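Local coordinates for protein 2''-aminoglycoside nucleotidyltransferase (Klebsiella pneumoniae, PDB 4WQK) that confers resistance to kanamycin, gentamicin, tobramycin and related aminoglycosides by adenylating their 2''-hydroxyl group, using magnesium ions, at residues A[32-41]-A[148-159]. Residues are numbered along the deposited sequence; the frame is centred on the assembly and turned at random. Where two conformers were deposited one is given.
Sequences IDARLGRVTR and KHIESYRLACTS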
ATOM      1  N   ILE A  32      -0.585  -1.317  -7.209  1.00 14.94           N
ATOM      2  CA  ILE A  32      -0.977  -2.055  -8.411  1.00 15.24           C
ATOM      3  C   ILE A  32      -0.426  -1.356  -9.672  1.00 18.61           C
ATOM      4  O   ILE A  32       0.202  -1.995 -10.514  1.00 18.76           O
ATOM      5  CB  ILE A  32      -2.520  -2.198  -8.501  1.00 16.34           C
ATOM      6  CG1 ILE A  32      -3.017  -2.996  -7.281  1.00 17.42           C
ATOM      7  CG2 ILE A  32      -2.958  -2.828  -9.841  1.00 18.46           C
ATOM      8  CD1 ILE A  32      -4.537  -3.013  -7.151  1.00 21.91           C
ATOM      9  N   ASP A  33      -0.629  -0.047  -9.771  1.00 16.71           N
ATOM     10  CA  ASP A  33      -0.166   0.693 -10.952  1.00 17.52           C
ATOM     11  C   ASP A  33       1.355   0.708 -11.005  1.00 17.05           C
ATOM     12  O   ASP A  33       1.909   0.600 -12.107  1.00 19.93           O
ATOM     13  CB  ASP A  33      -0.719   2.119 -10.947  1.00 20.88           C
ATOM     14  CG  ASP A  33      -2.179   2.180 -11.376  1.00 25.51           C
ATOM     15  OD1 ASP A  33      -2.858   1.109 -11.536  1.00 24.79           O
ATOM     16  OD2 ASP A  33      -2.675   3.315 -11.584  1.00 25.50           O
ATOM     17  N   ALA A  34       1.998   0.790  -9.838  1.00 16.38           N
ATOM     18  CA  ALA A  34       3.468   0.778  -9.811  1.00 18.17           C
ATOM     19  C   ALA A  34       4.009  -0.577 -10.309  1.00 17.33           C
ATOM     20  O   ALA A  34       4.941  -0.622 -11.125  1.00 18.28           O
ATOM     21  CB  ALA A  34       3.945   1.115  -8.451  1.00 20.30           C
ATOM     22  N   ARG A  35       3.446  -1.686  -9.817  1.00 18.08           N
ATOM     23  CA  ARG A  35       3.905  -2.988 -10.269  1.00 17.45           C
ATOM     24  C   ARG A  35       3.632  -3.185 -11.747  1.00 18.34           C
ATOM     25  O   ARG A  35       4.404  -3.852 -12.472  1.00 22.27           O
ATOM     26  CB  ARG A  35       3.220  -4.112  -9.468  1.00 18.11           C
ATOM     27  CG  ARG A  35       3.800  -4.221  -8.082  1.00 18.73           C
ATOM     28  CD  ARG A  35       3.309  -5.454  -7.316  1.00 18.05           C
ATOM     29  NE  ARG A  35       4.074  -5.483  -6.084  1.00 18.59           N
ATOM     30  CZ  ARG A  35       5.260  -6.067  -5.947  1.00 16.40           C
ATOM     31  NH1 ARG A  35       5.806  -6.746  -6.966  1.00 21.14           N
ATOM     32  NH2 ARG A  35       5.901  -5.974  -4.786  1.00 18.66           N
ATOM     33  N   LEU A  36       2.497  -2.655 -12.241  1.00 19.62           N
ATOM     34  CA  LEU A  36       2.206  -2.762 -13.661  1.00 22.00           C
ATOM     35  C   LEU A  36       3.074  -1.825 -14.540  1.00 18.97           C
ATOM     36  O   LEU A  36       3.278  -2.068 -15.726  1.00 24.23           O
ATOM     37  CB  LEU A  36       0.736  -2.471 -13.952  1.00 21.50           C
ATOM     38  CG  LEU A  36      -0.154  -3.507 -13.267  1.00 20.96           C
ATOM     39  CD1 LEU A  36      -1.571  -3.035 -13.463  1.00 22.72           C
ATOM     40  CD2 LEU A  36       0.015  -4.871 -13.907  1.00 21.47           C
ATOM     41  N   GLY A  37       3.556  -0.758 -13.912  1.00 19.50           N
ATOM     42  CA  GLY A  37       4.282   0.274 -14.635  1.00 22.78           C
ATOM     43  C   GLY A  37       3.385   1.107 -15.508  1.00 22.91           C
ATOM     44  O   GLY A  37       3.819   1.614 -16.542  1.00 28.23           O
ATOM     45  N   ARG A  38       2.125   1.244 -15.122  1.00 23.68           N
ATOM     46  CA  ARG A  38       1.154   1.965 -15.929  1.00 32.27           C
ATOM     47  C   ARG A  38       0.103   2.559 -14.996  1.00 35.70           C
ATOM     48  O   ARG A  38      -0.435   1.865 -14.122  1.00 31.74           O
ATOM     49  CB  ARG A  38       0.459   1.056 -16.984  1.00 29.19           C
ATOM     50  CG  ARG A  38       1.374   0.225 -17.954  1.00 44.28           C
ATOM     51  CD  ARG A  38       2.163   1.078 -18.997  1.00 48.16           C
ATOM     52  NE  ARG A  38       2.428   0.431 -20.285  1.00 37.57           N
ATOM     53  CZ  ARG A  38       3.122   1.040 -21.254  1.00 33.22           C
ATOM     54  NH1 ARG A  38       3.569   2.250 -21.019  1.00 44.28           N
ATOM     55  NH2 ARG A  38       3.332   0.488 -22.476  1.00 33.42           N
ATOM     56  N   VAL A  39      -0.210   3.833 -15.193  1.00 30.53           N
ATOM     57  CA  VAL A  39      -1.305   4.441 -14.462  1.00 32.42           C
ATOM     58  C   VAL A  39      -2.635   3.973 -15.073  1.00 30.88           C
ATOM     59  O   VAL A  39      -2.894   4.194 -16.274  1.00 37.04           O
ATOM     60  CB  VAL A  39      -1.199   5.977 -14.470  1.00 34.41           C
ATOM     61  CG1 VAL A  39      -2.265   6.564 -13.574  1.00 43.74           C
ATOM     62  CG2 VAL A  39       0.179   6.406 -13.978  1.00 36.08           C
ATOM     63  N   THR A  40      -3.488   3.320 -14.274  1.00 29.44           N
ATOM     64  CA  THR A  40      -4.708   2.702 -14.819  1.00 31.81           C
ATOM     65  C   THR A  40      -6.019   3.393 -14.458  1.00 31.30           C
ATOM     66  O   THR A  40      -7.068   3.077 -15.034  1.00 35.05           O
ATOM     67  CB  THR A  40      -4.856   1.236 -14.349  1.00 32.16           C
ATOM     68  OG1 THR A  40      -5.129   1.211 -12.940  1.00 33.88           O
ATOM     69  CG2 THR A  40      -3.598   0.426 -14.672  1.00 35.58           C
ATOM     70  N   ARG A  41      -5.961   4.320 -13.513  1.00 32.73           N
ATOM     71  CA  ARG A  41      -7.150   5.053 -13.089  0.56 35.02           C
ATOM     72  C   ARG A  41      -6.746   6.188 -12.161  1.00 32.20           C
ATOM     73  O   ARG A  41      -5.584   6.327 -11.808  1.00 28.96           O
ATOM     74  CB  ARG A  41      -8.177   4.134 -12.398  0.56 34.68           C
ATOM     75  CG  ARG A  41      -7.782   3.583 -11.026  0.56 31.30           C
ATOM     76  CD  ARG A  41      -8.992   2.920 -10.384  0.56 35.02           C
ATOM     77  NE  ARG A  41      -8.712   2.197  -9.145  0.56 33.35           N
ATOM     78  CZ  ARG A  41      -8.857   2.716  -7.928  0.56 32.64           C
ATOM     79  NH1 ARG A  41      -9.241   3.976  -7.787  0.56 31.72           N
ATOM     80  NH2 ARG A  41      -8.596   1.984  -6.851  0.56 35.44           N
ATOM     81  N   LYS A 148     -14.725   0.666  -9.338  1.00 24.15           N
ATOM     82  CA  LYS A 148     -13.274   0.879  -9.388  1.00 24.15           C
ATOM     83  C   LYS A 148     -12.530  -0.158  -8.528  1.00 22.17           C
ATOM     84  O   LYS A 148     -11.404  -0.545  -8.859  1.00 23.80           O
ATOM     85  CB  LYS A 148     -12.875   2.299  -8.952  1.00 25.33           C
ATOM     86  CG  LYS A 148     -13.118   2.637  -7.482  1.00 29.69           C
ATOM     87  CD  LYS A 148     -13.035   4.150  -7.229  1.00 32.89           C
ATOM     88  CE  LYS A 148     -13.711   4.531  -5.922  1.00 39.02           C
ATOM     89  NZ  LYS A 148     -13.593   6.001  -5.642  1.00 45.34           N
ATOM     90  N   HIS A 149     -13.161  -0.653  -7.466  1.00 22.51           N
ATOM     91  CA  HIS A 149     -12.487  -1.621  -6.607  1.00 23.12           C
ATOM     92  C   HIS A 149     -12.568  -2.993  -7.185  1.00 22.72           C
ATOM     93  O   HIS A 149     -11.621  -3.789  -7.080  1.00 22.29           O
ATOM     94  CB  HIS A 149     -13.082  -1.610  -5.220  1.00 24.75           C
ATOM     95  CG  HIS A 149     -12.836  -0.335  -4.498  1.00 26.25           C
ATOM     96  ND1 HIS A 149     -11.634   0.340  -4.579  1.00 31.96           N
ATOM     97  CD2 HIS A 149     -13.631   0.401  -3.689  1.00 25.50           C
ATOM     98  CE1 HIS A 149     -11.697   1.432  -3.844  1.00 32.05           C
ATOM     99  NE2 HIS A 149     -12.901   1.498  -3.301  1.00 32.67           N
ATOM    100  N   ILE A 150     -13.697  -3.264  -7.815  1.00 23.12           N
ATOM    101  CA  ILE A 150     -13.874  -4.514  -8.509  1.00 25.40           C
ATOM    102  C   ILE A 150     -12.809  -4.595  -9.610  1.00 25.37           C
ATOM    103  O   ILE A 150     -12.129  -5.614  -9.751  1.00 26.24           O
ATOM    104  CB  ILE A 150     -15.287  -4.601  -9.069  1.00 31.77           C
ATOM    105  CG1 ILE A 150     -16.295  -4.618  -7.916  1.00 38.13           C
ATOM    106  CG2 ILE A 150     -15.475  -5.886  -9.852  1.00 31.08           C
ATOM    107  CD1 ILE A 150     -16.282  -5.902  -7.157  1.00 43.21           C
ATOM    108  N   GLU A 151     -12.620  -3.515 -10.349  1.00 22.55           N
ATOM    109  CA  GLU A 151     -11.658  -3.541 -11.447  1.00 22.55           C
ATOM    110  C   GLU A 151     -10.222  -3.663 -10.952  1.00 22.13           C
ATOM    111  O   GLU A 151      -9.423  -4.390 -11.566  1.00 22.76           O
ATOM    112  CB  GLU A 151     -11.805  -2.295 -12.322  1.00 27.58           C
ATOM    113  CG  GLU A 151     -13.129  -2.272 -13.054  1.00 28.14           C
ATOM    114  CD  GLU A 151     -13.328  -1.037 -13.925  1.00 41.03           C
ATOM    115  OE1 GLU A 151     -12.606  -0.031 -13.722  1.00 43.36           O
ATOM    116  OE2 GLU A 151     -14.214  -1.077 -14.813  1.00 47.94           O
ATOM    117  N   SER A 152      -9.869  -2.956  -9.879  1.00 19.64           N
ATOM    118  CA  SER A 152      -8.494  -3.009  -9.386  0.52 21.45           C
ATOM    119  C   SER A 152      -8.211  -4.406  -8.825  1.00 18.75           C
ATOM    120  O   SER A 152      -7.125  -4.968  -9.045  1.00 18.84           O
ATOM    121  CB  SER A 152      -8.233  -1.924  -8.327  0.52 23.34           C
ATOM    122  OG  SER A 152      -7.936  -0.659  -8.910  0.52 28.83           O
ATOM    123  N   TYR A 153      -9.196  -4.990  -8.128  1.00 19.55           N
ATOM    124  CA  TYR A 153      -9.058  -6.362  -7.641  1.00 18.33           C
ATOM    125  C   TYR A 153      -8.806  -7.346  -8.764  1.00 17.65           C
ATOM    126  O   TYR A 153      -7.869  -8.157  -8.675  1.00 18.71           O
ATOM    127  CB  TYR A 153     -10.306  -6.790  -6.867  1.00 20.32           C
ATOM    128  CG  TYR A 153     -10.289  -8.219  -6.356  1.00 19.58           C
ATOM    129  CD1 TYR A 153      -9.481  -8.583  -5.280  1.00 24.01           C
ATOM    130  CD2 TYR A 153     -11.050  -9.210  -6.958  1.00 24.32           C
ATOM    131  CE1 TYR A 153      -9.451  -9.883  -4.795  1.00 24.70           C
ATOM    132  CE2 TYR A 153     -11.012 -10.531  -6.476  1.00 25.48           C
ATOM    133  CZ  TYR A 153     -10.232 -10.847  -5.393  1.00 27.23           C
ATOM    134  OH  TYR A 153     -10.207 -12.151  -4.920  1.00 30.24           O
ATOM    135  N   ARG A 154      -9.624  -7.292  -9.820  1.00 23.06           N
ATOM    136  CA  ARG A 154      -9.451  -8.264 -10.891  1.00 24.64           C
ATOM    137  C   ARG A 154      -8.119  -8.060 -11.593  1.00 20.96           C
ATOM    138  O   ARG A 154      -7.506  -9.036 -11.980  1.00 21.45           O
ATOM    139  CB  ARG A 154     -10.589  -8.232 -11.904  1.00 30.11           C
ATOM    140  CG  ARG A 154     -11.837  -8.924 -11.415  1.00 34.84           C
ATOM    141  CD  ARG A 154     -12.823  -8.931 -12.576  1.00 46.04           C
ATOM    142  NE  ARG A 154     -14.213  -8.947 -12.065  1.00 57.91           N
ATOM    143  CZ  ARG A 154     -15.053  -9.984 -12.015  1.00 66.05           C
ATOM    144  NH1 ARG A 154     -14.725 -11.153 -12.509  1.00 68.87           N
ATOM    145  NH2 ARG A 154     -16.252  -9.821 -11.500  1.00 67.75           N
ATOM    146  N   LEU A 155      -7.650  -6.825 -11.692  1.00 21.23           N
ATOM    147  CA  LEU A 155      -6.322  -6.569 -12.255  1.00 19.28           C
ATOM    148  C   LEU A 155      -5.195  -7.186 -11.420  1.00 16.72           C
ATOM    149  O   LEU A 155      -4.293  -7.833 -11.964  1.00 19.64           O
ATOM    150  CB  LEU A 155      -6.131  -5.079 -12.380  1.00 23.08           C
ATOM    151  CG  LEU A 155      -4.885  -4.564 -13.044  1.00 25.15           C
ATOM    152  CD1 LEU A 155      -4.622  -5.366 -14.338  1.00 24.84           C
ATOM    153  CD2 LEU A 155      -5.155  -3.094 -13.345  1.00 25.70           C
ATOM    154  N   ALA A 156      -5.226  -7.015 -10.110  1.00 15.83           N
ATOM    155  CA  ALA A 156      -4.279  -7.671  -9.213  1.00 17.35           C
ATOM    156  C   ALA A 156      -4.379  -9.199  -9.344  1.00 15.76           C
ATOM    157  O   ALA A 156      -3.363  -9.891  -9.415  1.00 16.06           O
ATOM    158  CB  ALA A 156      -4.535  -7.225  -7.787  1.00 17.75           C
ATOM    159  N   CYS A 157      -5.590  -9.713  -9.443  1.00 18.78           N
ATOM    160  CA  CYS A 157      -5.688 -11.162  -9.575  0.57 18.35           C
ATOM    161  C   CYS A 157      -5.192 -11.678 -10.917  1.00 16.72           C
ATOM    162  O   CYS A 157      -4.583 -12.754 -10.955  1.00 18.02           O
ATOM    163  CB  CYS A 157      -7.110 -11.643  -9.374  0.57 21.30           C
ATOM    164  SG  CYS A 157      -7.823 -11.334  -7.718  0.57 19.54           S
ATOM    165  N   THR A 158      -5.397 -10.939 -12.012  1.00 17.07           N
ATOM    166  CA  THR A 158      -4.835 -11.340 -13.296  1.00 17.41           C
ATOM    167  C   THR A 158      -3.293 -11.356 -13.204  1.00 16.40           C
ATOM    168  O   THR A 158      -2.634 -12.243 -13.781  1.00 17.34           O
ATOM    169  CB  THR A 158      -5.279 -10.396 -14.393  1.00 19.87           C
ATOM    170  OG1 THR A 158      -6.698 -10.490 -14.523  1.00 22.72           O
ATOM    171  CG2 THR A 158      -4.674 -10.747 -15.726  1.00 20.31           C
ATOM    172  N   SER A 159      -2.737 -10.397 -12.468  1.00 15.31           N
ATOM    173  CA  SER A 159      -1.279 -10.276 -12.403  1.00 15.01           C
ATOM    174  C   SER A 159      -0.662 -11.389 -11.547  1.00 16.36           C
ATOM    175  O   SER A 159       0.408 -11.912 -11.895  1.00 20.71           O
ATOM    176  CB  SER A 159      -0.903  -8.899 -11.852  1.00 17.50           C
ATOM    177  OG  SER A 159      -1.412  -7.839 -12.674  1.00 16.97           O
TER
HETATM  178  O   HOH W   1      -4.806   0.416  -9.474  1.00 27.20           O
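In the conformers given, Arg-41 reaches across to Ser-152 with one good hydrogen bond and one weak one. Arg-41 NE gives its hydrogen to Ser-152 OG at 3.0 Å, nearly straight at 166° and in the guanidinium plane. NH2 adds a weak bond to the same oxygen. Arg-41 CG sits between the backbone N and carbonyl carbon (chi1 69°), and the extended chain from there carries NE to the Ser-152 hydroxyl. Lys-148 crosses it at about a right angle, with CB over one face of the guanidinium, toward its rim, and Lys-148 CD 3.8 Å from Arg-41 NH1. The amino group of Lys-148 is turned away and forms a salt bridge with Asp-44. A water links Asp-33 OD1 to Ser-152 OG, the latter bond being weak.

The contact joins the N-terminal domain, through helix 28-36 and the loop after it, to helix 147-160 of the C-terminal domain. Kanamycin binds in the cleft between these domains. A Schellman motif with Gly-37 at C-prime ends helix 28-36. Asp-33 then holds the returning loop: OD1 accepts from Thr-40 OG1 through its syn lone pair, and OD2 is met by Thr-40 N from above the carboxylate plane.

The apolar part centres on Leu-155. Leu-36 CD1 meets Leu-155 CD2 tip to tip at 3.6 Å. Ile-32 CG2 lies 4.1 Å from Leu-155 CG. Ile-32 CD1 packs on Ser-152 CB and Ala-156 CB, and Tyr-133 of helix 126-139 also touches Ile-32. Leu-36 CD2 rests 3.5 Å from Ser-159 OG, which donates to Leu-155 O.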